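Local coordinates for protein SecB-like chaperone Rv1957 (PDB 5MTW) that acts as a SecB-like chaperone in a toxin-antitoxin-chaperone system, preventing aggregation of the antitoxin HigA1, and is required for neutralization of the toxin HigB1, at residues P44-L54 against A156-I164; S68-R79 against T103-Y114. All coordinates share one frame; numbering follows the deposited sequence.

Interaction 1. Residues P44-L54 against A156-I164; sequences PKPAQGLTYDL and ALPPLTLEI
The ring of Y52 is covered on one face by the branched end of L160, a broad flat surface against a forked knob. L160 CD2 stands over that face, 4.1 Å from the ring centroid and displaced toward the rim on the CG side, a CH-pi contact; L160 CD1 sits above the same face, over the CD1-CE1 bond of Y52. Farther out, L162 CD2 approaches Y52 CE2 obliquely at 3.7 Å, so alternate residues, L160 and L162, follow the ring from root to tip. At that tip Y52 OH donates a hydrogen bond to E163 OE1, 2.6 Å away. The oxygen lies near the ring plane, but the hydroxyl meets it from above the carboxylate, whose plane stands 83° to the ring. E163 reaches this point because its chain kinks at chi2 (93°), which folds the carboxylate back toward the tyrosine.

Beyond the ring, L54 and L162 cross at about a right angle and press together closely: L54 CD2 is 3.4 Å from L162 CD1, tighter than ordinary van der Waals contact. At the other end the bumps are proline rings. P44 CG fits against both L157 CD2 and P158 CD, the latter at 3.7 Å, while P158 CG meets L50 CD1 at 4.0 Å.

L50 and P158 also contact the bound peptide, which is hydrogen-bonded to the backbone of L50 and, through an aromatic side chain, to P158 O, so this seam forms part of its binding surface. Segment 156-164 leaves helix 125-154 through a Schellman motif at A156 and runs back along that helix, tied to it by L160 N to T152 OG1 and L162 O to R145 NE; strand 50-62 lies across the seam, with L54 resting on C76 and L78 of strand 69-82.

Interaction 2. Residues S68-R79 against T103-Y114; sequences SAFVVRISCHLR and TADFEFAALFDY
F70 and F106 share a chi1 (59° and 62°) that sets CG between backbone N and carbonyl carbon and folds each ring over its cross-strand partner: F112 CB lies 3.8 Å from the F70 centroid, and C76 CB covers a face of F106. The frame is an antiparallel pair, the two central strands of the four-stranded sheet of the SecB-like fold, with reciprocal backbone bonds at F70-F112, V72-A110, I74-F108, C76-F106 and L78-A104. The F70 and F112 rings are nearly parallel (9°) but slid apart with little overlap; V72 CG2 touches F112 CE1 at 3.6 Å, and Y114 CD2 meets the edge of F70. This face packs under helix 125-154, where Y147 and Y131 meet F106 and F112 edge-to-face.

The opposite face carries V71, A109 and L111, which touch the bound peptide, and charged groups shared with other strands: D61 pairs with R73 NE, R35 with E107 OE1 and D105, R29 with D113. Across the pair itself, R73 NH1 forms a salt bridge of 2.8 Å to E107 OE2, which accepts through its syn lone pair and stays close to the guanidinium plane.

How the interactions relate
The centres of the two interactions lie about 23 Å apart, and both reach the same antiparallel sheet. Along the chain the order is 44-54, 68-79, 103-114, 156-164, so both strands of interaction 2 fall between the halves of interaction 1, as does helix 125-154. Strands 50-62 and 69-82 are sheet neighbours, and there the contacts meet: D53 N lies 2.8 Å from R79 O, a probable hydrogen bond, and L54 CD1 packs on H77 O. Interaction 2 thus builds the middle of the sheet, while interaction 1 joins strand 50-62, one of its two outer strands within this chain, to the segment following the helix. Residues from both touch the bound antitoxin peptide.

Interaction 1. Residues P44-L54 against A156-I164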
loop_
_atom_site.group_PDB
_atom_site.type_symbol
_atom_site.label_atom_id
_atom_site.label_comp_id
_atom_site.label_asym_id
_atom_site.label_seq_id
_atom_site.Cartn_x
_atom_site.Cartn_y
_atom_site.Cartn_z
ATOM N N PRO A 44 11.519 -8.599 17.236
ATOM C CA PRO A 44 11.342 -9.928 16.708
ATOM C C PRO A 44 12.682 -10.686 16.818
ATOM O O PRO A 44 13.692 -10.032 16.960
ATOM C CB PRO A 44 10.950 -9.672 15.234
ATOM C CG PRO A 44 11.566 -8.352 14.910
ATOM C CD PRO A 44 11.497 -7.568 16.183
ATOM N N LYS A 45 12.674 -12.030 16.771
ATOM C CA LYS A 45 13.904 -12.870 16.834
ATOM C C LYS A 45 13.824 -14.005 15.839
ATOM O O LYS A 45 13.541 -15.142 16.209
ATOM C CB LYS A 45 14.048 -13.464 18.215
ATOM C CG LYS A 45 14.347 -12.416 19.253
ATOM C CD LYS A 45 13.979 -12.893 20.650
ATOM C CE LYS A 45 14.608 -11.997 21.683
ATOM N NZ LYS A 45 13.971 -12.297 22.997
ATOM N N PRO A 46 13.991 -13.690 14.545
ATOM C CA PRO A 46 13.835 -14.712 13.492
ATOM C C PRO A 46 14.628 -16.001 13.810
ATOM O O PRO A 46 14.082 -17.130 13.732
ATOM C CB PRO A 46 14.366 -14.007 12.240
ATOM C CG PRO A 46 14.225 -12.537 12.513
ATOM C CD PRO A 46 14.175 -12.325 14.002
ATOM N N ALA A 47 15.884 -15.807 14.224
ATOM C CA ALA A 47 16.798 -16.903 14.525
ATOM C C ALA A 47 16.307 -17.792 15.671
ATOM O O ALA A 47 16.502 -18.993 15.631
ATOM C CB ALA A 47 18.175 -16.347 14.823
ATOM N N GLN A 48 15.660 -17.227 16.686
ATOM C CA GLN A 48 15.013 -18.064 17.711
ATOM C C GLN A 48 13.837 -18.806 17.065
ATOM O O GLN A 48 13.561 -19.953 17.380
ATOM C CB GLN A 48 14.495 -17.232 18.882
ATOM C CG GLN A 48 14.905 -17.740 20.252
ATOM C CD GLN A 48 16.312 -17.320 20.618
ATOM O OE1 GLN A 48 16.708 -16.168 20.423
ATOM N NE2 GLN A 48 17.074 -18.249 21.150
ATOM N N GLY A 49 13.150 -18.127 16.153
ATOM C CA GLY A 49 11.977 -18.673 15.491
ATOM C C GLY A 49 10.833 -17.679 15.637
ATOM O O GLY A 49 10.332 -17.438 16.754
ATOM N N LEU A 50 10.416 -17.090 14.514
ATOM C CA LEU A 50 9.293 -16.133 14.534
ATOM C C LEU A 50 8.041 -16.746 13.879
ATOM O O LEU A 50 8.105 -17.461 12.842
ATOM C CB LEU A 50 9.803 -14.751 14.068
ATOM C CG LEU A 50 8.951 -13.720 13.417
ATOM C CD1 LEU A 50 9.651 -12.393 13.175
ATOM C CD2 LEU A 50 8.683 -14.365 12.094
ATOM N N THR A 51 6.907 -16.586 14.548
ATOM C CA THR A 51 5.695 -17.148 14.009
ATOM C C THR A 51 4.441 -16.209 14.125
ATOM O O THR A 51 4.531 -15.123 14.607
ATOM C CB THR A 51 5.398 -18.543 14.621
ATOM O OG1 THR A 51 4.478 -19.234 13.764
ATOM C CG2 THR A 51 4.837 -18.414 16.050
ATOM N N TYR A 52 3.298 -16.678 13.664
ATOM C CA TYR A 52 2.076 -15.889 13.752
ATOM C C TYR A 52 0.828 -16.691 13.826
ATOM O O TYR A 52 0.789 -17.777 13.335
ATOM C CB TYR A 52 2.047 -14.928 12.562
ATOM C CG TYR A 52 1.744 -15.594 11.265
ATOM C CD1 TYR A 52 2.726 -16.201 10.539
ATOM C CD2 TYR A 52 0.428 -15.604 10.768
ATOM C CE1 TYR A 52 2.428 -16.849 9.371
ATOM C CE2 TYR A 52 0.119 -16.195 9.565
ATOM C CZ TYR A 52 1.128 -16.803 8.867
ATOM O OH TYR A 52 0.864 -17.383 7.684
ATOM N N ASP A 53 -0.183 -16.090 14.406
ATOM C CA ASP A 53 -1.546 -16.611 14.451
ATOM C C ASP A 53 -2.450 -15.584 13.793
ATOM O O ASP A 53 -2.233 -14.369 13.973
ATOM C CB ASP A 53 -2.088 -16.730 15.881
ATOM C CG ASP A 53 -1.326 -17.668 16.732
ATOM O OD1 ASP A 53 -0.553 -18.489 16.218
ATOM O OD2 ASP A 53 -1.513 -17.588 17.952
ATOM N N LEU A 54 -3.419 -16.049 13.019
ATOM C CA LEU A 54 -4.387 -15.152 12.312
ATOM C C LEU A 54 -5.808 -15.746 12.338
ATOM O O LEU A 54 -6.071 -16.743 11.705
ATOM C CB LEU A 54 -3.953 -14.877 10.880
ATOM C CG LEU A 54 -4.808 -13.859 10.100
ATOM C CD1 LEU A 54 -5.060 -12.551 10.810
ATOM C CD2 LEU A 54 -4.252 -13.576 8.693
ATOM N N ALA A 156 8.314 -2.080 11.133
ATOM C CA ALA A 156 9.712 -2.422 11.030
ATOM C C ALA A 156 9.966 -3.869 11.425
ATOM O O ALA A 156 11.076 -4.214 11.796
ATOM C CB ALA A 156 10.616 -1.446 11.833
ATOM N N LEU A 157 8.926 -4.704 11.285
ATOM C CA LEU A 157 9.032 -6.108 11.497
ATOM C C LEU A 157 9.483 -6.752 10.169
ATOM O O LEU A 157 9.286 -6.170 9.110
ATOM C CB LEU A 157 7.706 -6.702 11.934
ATOM C CG LEU A 157 7.182 -6.092 13.216
ATOM C CD1 LEU A 157 5.811 -6.616 13.575
ATOM C CD2 LEU A 157 8.159 -6.379 14.341
ATOM N N PRO A 158 9.995 -7.970 10.231
ATOM C CA PRO A 158 10.183 -8.715 8.963
ATOM C C PRO A 158 8.825 -8.718 8.287
ATOM O O PRO A 158 7.816 -9.058 8.918
ATOM C CB PRO A 158 10.553 -10.112 9.439
ATOM C CG PRO A 158 11.295 -9.779 10.703
ATOM C CD PRO A 158 10.429 -8.793 11.386
ATOM N N PRO A 159 8.790 -8.398 7.005
ATOM C CA PRO A 159 7.490 -8.363 6.294
ATOM C C PRO A 159 6.804 -9.734 6.238
ATOM O O PRO A 159 7.425 -10.726 5.890
ATOM C CB PRO A 159 7.864 -7.802 4.918
ATOM C CG PRO A 159 9.078 -6.980 5.187
ATOM C CD PRO A 159 9.880 -7.830 6.174
ATOM N N LEU A 160 5.570 -9.782 6.761
ATOM C CA LEU A 160 4.772 -10.957 6.735
ATOM C C LEU A 160 3.916 -10.993 5.468
ATOM O O LEU A 160 3.048 -10.115 5.258
ATOM C CB LEU A 160 3.782 -10.981 7.885
ATOM C CG LEU A 160 2.850 -12.189 7.896
ATOM C CD1 LEU A 160 3.707 -13.443 7.776
ATOM C CD2 LEU A 160 2.172 -12.241 9.220
ATOM N N THR A 161 4.170 -12.003 4.641
ATOM C CA THR A 161 3.330 -12.230 3.460
ATOM C C THR A 161 2.456 -13.480 3.655
ATOM O O THR A 161 2.963 -14.600 3.655
ATOM C CB THR A 161 4.215 -12.334 2.167
ATOM O OG1 THR A 161 4.920 -11.120 2.007
ATOM C CG2 THR A 161 3.400 -12.552 0.973
ATOM N N LEU A 162 1.159 -13.290 3.870
ATOM C CA LEU A 162 0.279 -14.428 4.088
ATOM C C LEU A 162 0.311 -15.357 2.861
ATOM O O LEU A 162 0.637 -14.929 1.707
ATOM C CB LEU A 162 -1.142 -13.969 4.416
ATOM C CG LEU A 162 -1.277 -13.063 5.605
ATOM C CD1 LEU A 162 -2.804 -12.741 5.742
ATOM C CD2 LEU A 162 -0.660 -13.760 6.854
ATOM N N GLU A 163 -0.001 -16.603 3.135
ATOM C CA GLU A 163 -0.129 -17.622 2.098
ATOM C C GLU A 163 -1.298 -17.316 1.133
ATOM O O GLU A 163 -2.345 -16.719 1.494
ATOM C CB GLU A 163 -0.353 -19.009 2.713
ATOM C CG GLU A 163 0.459 -19.248 3.977
ATOM C CD GLU A 163 -0.311 -18.902 5.311
ATOM O OE1 GLU A 163 -0.763 -17.693 5.634
ATOM O OE2 GLU A 163 -0.445 -19.916 6.066
ATOM N N ILE A 164 -1.104 -17.693 -0.110
ATOM C CA ILE A 164 -2.193 -17.677 -1.068
ATOM C C ILE A 164 -3.260 -18.754 -0.691
ATOM O O ILE A 164 -2.962 -19.917 -0.622
ATOM C CB ILE A 164 -1.641 -17.894 -2.517
ATOM C CG1 ILE A 164 -0.585 -16.835 -2.832
ATOM C CG2 ILE A 164 -2.776 -17.805 -3.482
ATOM C CD1 ILE A 164 -1.110 -15.388 -2.778
#

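Interaction 2. Residues S68-R79 against T103-Y114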
loop_
_atom_site.group_PDB
_atom_site.type_symbol
_atom_site.label_atom_id
_atom_site.label_comp_id
_atom_site.label_asym_id
_atom_site.label_seq_id
_atom_site.Cartn_x
_atom_site.Cartn_y
_atom_site.Cartn_z
ATOM N N SER A 68 -31.357 -3.336 -1.837
ATOM C CA SER A 68 -30.845 -4.494 -2.517
ATOM C C SER A 68 -29.289 -4.363 -2.495
ATOM O O SER A 68 -28.637 -4.471 -3.520
ATOM C CB SER A 68 -31.429 -4.544 -3.941
ATOM O OG SER A 68 -30.961 -3.450 -4.688
ATOM N N ALA A 69 -28.733 -3.997 -1.340
ATOM C CA ALA A 69 -27.263 -3.904 -1.182
ATOM C C ALA A 69 -26.917 -4.650 0.118
ATOM O O ALA A 69 -27.705 -4.659 1.061
ATOM C CB ALA A 69 -26.773 -2.470 -1.164
ATOM N N PHE A 70 -25.745 -5.298 0.130
ATOM C CA PHE A 70 -25.215 -5.865 1.351
ATOM C C PHE A 70 -23.728 -5.700 1.524
ATOM O O PHE A 70 -22.968 -5.548 0.564
ATOM C CB PHE A 70 -25.585 -7.325 1.493
ATOM C CG PHE A 70 -25.113 -8.202 0.376
ATOM C CD1 PHE A 70 -25.792 -8.265 -0.796
ATOM C CD2 PHE A 70 -23.973 -8.984 0.530
ATOM C CE1 PHE A 70 -25.369 -9.089 -1.857
ATOM C CE2 PHE A 70 -23.557 -9.825 -0.502
ATOM C CZ PHE A 70 -24.254 -9.864 -1.688
ATOM N N VAL A 71 -23.311 -5.832 2.771
ATOM C CA VAL A 71 -21.889 -5.693 3.091
ATOM C C VAL A 71 -21.315 -6.951 3.711
ATOM O O VAL A 71 -21.852 -7.453 4.690
ATOM C CB VAL A 71 -21.704 -4.556 4.122
ATOM C CG1 VAL A 71 -20.211 -4.407 4.524
ATOM C CG2 VAL A 71 -22.181 -3.272 3.509
ATOM N N VAL A 72 -20.233 -7.451 3.150
ATOM C CA VAL A 72 -19.457 -8.564 3.733
ATOM C C VAL A 72 -18.303 -7.983 4.499
ATOM O O VAL A 72 -17.519 -7.152 3.943
ATOM C CB VAL A 72 -18.919 -9.548 2.666
ATOM C CG1 VAL A 72 -18.083 -10.657 3.338
ATOM C CG2 VAL A 72 -20.115 -10.129 1.942
ATOM N N ARG A 73 -18.189 -8.380 5.776
ATOM C CA ARG A 73 -17.143 -7.899 6.660
ATOM C C ARG A 73 -16.313 -9.094 7.126
ATOM O O ARG A 73 -16.858 -10.184 7.444
ATOM C CB ARG A 73 -17.721 -7.166 7.919
ATOM C CG ARG A 73 -18.398 -5.863 7.697
ATOM C CD ARG A 73 -18.768 -5.186 9.026
ATOM N NE ARG A 73 -20.016 -5.726 9.542
ATOM C CZ ARG A 73 -20.142 -6.466 10.652
ATOM N NH1 ARG A 73 -19.087 -6.729 11.431
ATOM N NH2 ARG A 73 -21.357 -6.938 10.975
ATOM N N ILE A 74 -15.013 -8.910 7.139
ATOM C CA ILE A 74 -14.114 -9.874 7.794
ATOM C C ILE A 74 -13.266 -9.145 8.821
ATOM O O ILE A 74 -12.542 -8.171 8.493
ATOM C CB ILE A 74 -13.247 -10.682 6.791
ATOM C CG1 ILE A 74 -14.220 -11.411 5.834
ATOM C CG2 ILE A 74 -12.342 -11.663 7.548
ATOM C CD1 ILE A 74 -13.564 -12.059 4.674
ATOM N N SER A 75 -13.495 -9.571 10.059
ATOM C CA SER A 75 -12.730 -9.154 11.259
ATOM C C SER A 75 -11.503 -10.073 11.418
ATOM O O SER A 75 -11.618 -11.289 11.210
ATOM C CB SER A 75 -13.646 -9.211 12.513
ATOM O OG SER A 75 -12.952 -8.732 13.635
ATOM N N CYS A 76 -10.320 -9.491 11.618
ATOM C CA CYS A 76 -9.081 -10.248 11.716
ATOM C C CYS A 76 -8.344 -9.931 13.031
ATOM O O CYS A 76 -8.292 -8.738 13.489
ATOM C CB CYS A 76 -8.159 -9.937 10.556
ATOM S SG CYS A 76 -8.946 -10.054 8.958
ATOM N N HIS A 77 -7.681 -10.947 13.565
ATOM C CA HIS A 77 -6.806 -10.787 14.758
ATOM C C HIS A 77 -5.443 -11.465 14.427
ATOM O O HIS A 77 -5.365 -12.655 14.141
ATOM C CB HIS A 77 -7.438 -11.311 16.084
ATOM C CG HIS A 77 -6.606 -10.921 17.284
ATOM N ND1 HIS A 77 -6.654 -9.658 17.844
ATOM C CD2 HIS A 77 -5.622 -11.579 17.947
ATOM C CE1 HIS A 77 -5.781 -9.572 18.830
ATOM N NE2 HIS A 77 -5.136 -10.722 18.906
ATOM N N LEU A 78 -4.422 -10.656 14.334
ATOM C CA LEU A 78 -3.077 -11.064 14.013
ATOM C C LEU A 78 -2.206 -10.957 15.256
ATOM O O LEU A 78 -2.131 -9.896 15.965
ATOM C CB LEU A 78 -2.514 -10.181 12.902
ATOM C CG LEU A 78 -1.033 -10.379 12.616
ATOM C CD1 LEU A 78 -0.870 -11.672 11.927
ATOM C CD2 LEU A 78 -0.425 -9.258 11.778
ATOM N N ARG A 79 -1.491 -12.031 15.517
ATOM C CA ARG A 79 -0.568 -12.086 16.649
ATOM C C ARG A 79 0.725 -12.611 16.079
ATOM O O ARG A 79 0.764 -13.698 15.511
ATOM C CB ARG A 79 -1.062 -13.050 17.735
ATOM C CG ARG A 79 -2.017 -12.496 18.766
ATOM C CD ARG A 79 -2.322 -13.555 19.881
ATOM N NE ARG A 79 -2.128 -13.075 21.266
ATOM C CZ ARG A 79 -2.899 -12.193 21.920
ATOM N NH1 ARG A 79 -3.918 -11.620 21.341
ATOM N NH2 ARG A 79 -2.651 -11.879 23.178
ATOM N N THR A 103 0.691 -7.213 17.667
ATOM C CA THR A 103 -0.649 -7.635 17.550
ATOM C C THR A 103 -1.441 -6.584 16.756
ATOM O O THR A 103 -1.156 -5.389 16.793
ATOM C CB THR A 103 -1.387 -7.787 18.942
ATOM O OG1 THR A 103 -1.412 -6.535 19.594
ATOM C CG2 THR A 103 -0.678 -8.696 19.800
ATOM N N ALA A 104 -2.374 -7.085 15.999
ATOM C CA ALA A 104 -3.277 -6.236 15.240
ATOM C C ALA A 104 -4.664 -6.798 15.186
ATOM O O ALA A 104 -4.864 -8.008 14.967
ATOM C CB ALA A 104 -2.768 -6.124 13.854
ATOM N N ASP A 105 -5.609 -5.899 15.210
ATOM C CA ASP A 105 -7.018 -6.242 15.064
ATOM C C ASP A 105 -7.617 -5.228 14.083
ATOM O O ASP A 105 -7.526 -4.014 14.303
ATOM C CB ASP A 105 -7.726 -6.207 16.421
ATOM C CG ASP A 105 -9.261 -6.335 16.296
ATOM O OD1 ASP A 105 -9.834 -7.237 15.571
ATOM O OD2 ASP A 105 -9.915 -5.513 16.953
ATOM N N PHE A 106 -8.080 -5.733 12.960
ATOM C CA PHE A 106 -8.629 -4.893 11.938
ATOM C C PHE A 106 -9.820 -5.544 11.226
ATOM O O PHE A 106 -9.988 -6.772 11.251
ATOM C CB PHE A 106 -7.496 -4.484 10.968
ATOM C CG PHE A 106 -6.857 -5.633 10.259
ATOM C CD1 PHE A 106 -5.851 -6.353 10.851
ATOM C CD2 PHE A 106 -7.308 -6.027 9.048
ATOM C CE1 PHE A 106 -5.223 -7.454 10.201
ATOM C CE2 PHE A 106 -6.747 -7.111 8.369
ATOM C CZ PHE A 106 -5.679 -7.826 8.944
ATOM N N GLU A 107 -10.584 -4.752 10.483
ATOM C CA GLU A 107 -11.701 -5.307 9.778
ATOM C C GLU A 107 -11.955 -4.629 8.417
ATOM O O GLU A 107 -11.867 -3.409 8.346
ATOM C CB GLU A 107 -12.963 -5.078 10.624
ATOM C CG GLU A 107 -14.182 -5.771 10.084
ATOM C CD GLU A 107 -15.416 -5.536 10.976
ATOM O OE1 GLU A 107 -15.418 -4.619 11.795
ATOM O OE2 GLU A 107 -16.375 -6.336 10.871
ATOM N N PHE A 108 -12.058 -5.440 7.373
ATOM C CA PHE A 108 -12.333 -5.012 6.045
ATOM C C PHE A 108 -13.824 -5.241 5.706
ATOM O O PHE A 108 -14.510 -6.151 6.240
ATOM C CB PHE A 108 -11.405 -5.744 5.024
ATOM C CG PHE A 108 -10.035 -5.061 4.855
ATOM C CD1 PHE A 108 -9.876 -4.039 3.929
ATOM C CD2 PHE A 108 -8.917 -5.411 5.647
ATOM C CE1 PHE A 108 -8.636 -3.353 3.790
ATOM C CE2 PHE A 108 -7.701 -4.750 5.515
ATOM C CZ PHE A 108 -7.541 -3.778 4.535
ATOM N N ALA A 109 -14.312 -4.419 4.787
ATOM C CA ALA A 109 -15.632 -4.513 4.280
ATOM C C ALA A 109 -15.664 -4.453 2.792
ATOM O O ALA A 109 -14.933 -3.634 2.253
ATOM C CB ALA A 109 -16.411 -3.323 4.718
ATOM N N ALA A 110 -16.503 -5.298 2.206
ATOM C CA ALA A 110 -16.876 -5.320 0.811
ATOM C C ALA A 110 -18.426 -5.059 0.583
ATOM O O ALA A 110 -19.325 -5.688 1.194
ATOM C CB ALA A 110 -16.394 -6.619 0.144
ATOM N N LEU A 111 -18.695 -4.134 -0.321
ATOM C CA LEU A 111 -20.061 -3.647 -0.632
ATOM C C LEU A 111 -20.522 -4.331 -1.948
ATOM O O LEU A 111 -19.787 -4.330 -2.912
ATOM C CB LEU A 111 -20.026 -2.151 -0.868
ATOM C CG LEU A 111 -21.369 -1.470 -1.280
ATOM C CD1 LEU A 111 -22.438 -1.771 -0.228
ATOM C CD2 LEU A 111 -21.218 0.021 -1.485
ATOM N N PHE A 112 -21.688 -4.963 -1.925
ATOM C CA PHE A 112 -22.235 -5.589 -3.081
ATOM C C PHE A 112 -23.646 -5.077 -3.244
ATOM O O PHE A 112 -24.317 -4.714 -2.252
ATOM C CB PHE A 112 -22.391 -7.090 -2.904
ATOM C CG PHE A 112 -21.111 -7.816 -2.683
ATOM C CD1 PHE A 112 -20.551 -7.837 -1.431
ATOM C CD2 PHE A 112 -20.480 -8.490 -3.718
ATOM C CE1 PHE A 112 -19.383 -8.530 -1.189
ATOM C CE2 PHE A 112 -19.342 -9.203 -3.494
ATOM C CZ PHE A 112 -18.744 -9.192 -2.219
ATOM N N ASP A 113 -24.115 -5.117 -4.465
ATOM C CA ASP A 113 -25.538 -5.007 -4.629
ATOM C C ASP A 113 -26.040 -6.072 -5.642
ATOM O O ASP A 113 -25.236 -6.873 -6.214
ATOM C CB ASP A 113 -25.966 -3.565 -4.843
ATOM C CG ASP A 113 -25.290 -2.906 -6.022
ATOM O OD1 ASP A 113 -25.034 -3.598 -7.017
ATOM O OD2 ASP A 113 -25.052 -1.671 -5.942
ATOM N N TYR A 114 -27.362 -6.180 -5.745
ATOM C CA TYR A 114 -27.977 -7.133 -6.695
ATOM C C TYR A 114 -29.308 -6.623 -7.290
ATOM O O TYR A 114 -29.898 -5.667 -6.804
ATOM C CB TYR A 114 -28.197 -8.460 -6.002
ATOM C CG TYR A 114 -29.130 -8.347 -4.822
ATOM C CD1 TYR A 114 -30.538 -8.413 -4.987
ATOM C CD2 TYR A 114 -28.632 -8.122 -3.552
ATOM C CE1 TYR A 114 -31.389 -8.270 -3.902
ATOM C CE2 TYR A 114 -29.463 -8.006 -2.467
ATOM C CZ TYR A 114 -30.826 -8.058 -2.641
ATOM O OH TYR A 114 -31.583 -7.981 -1.528
#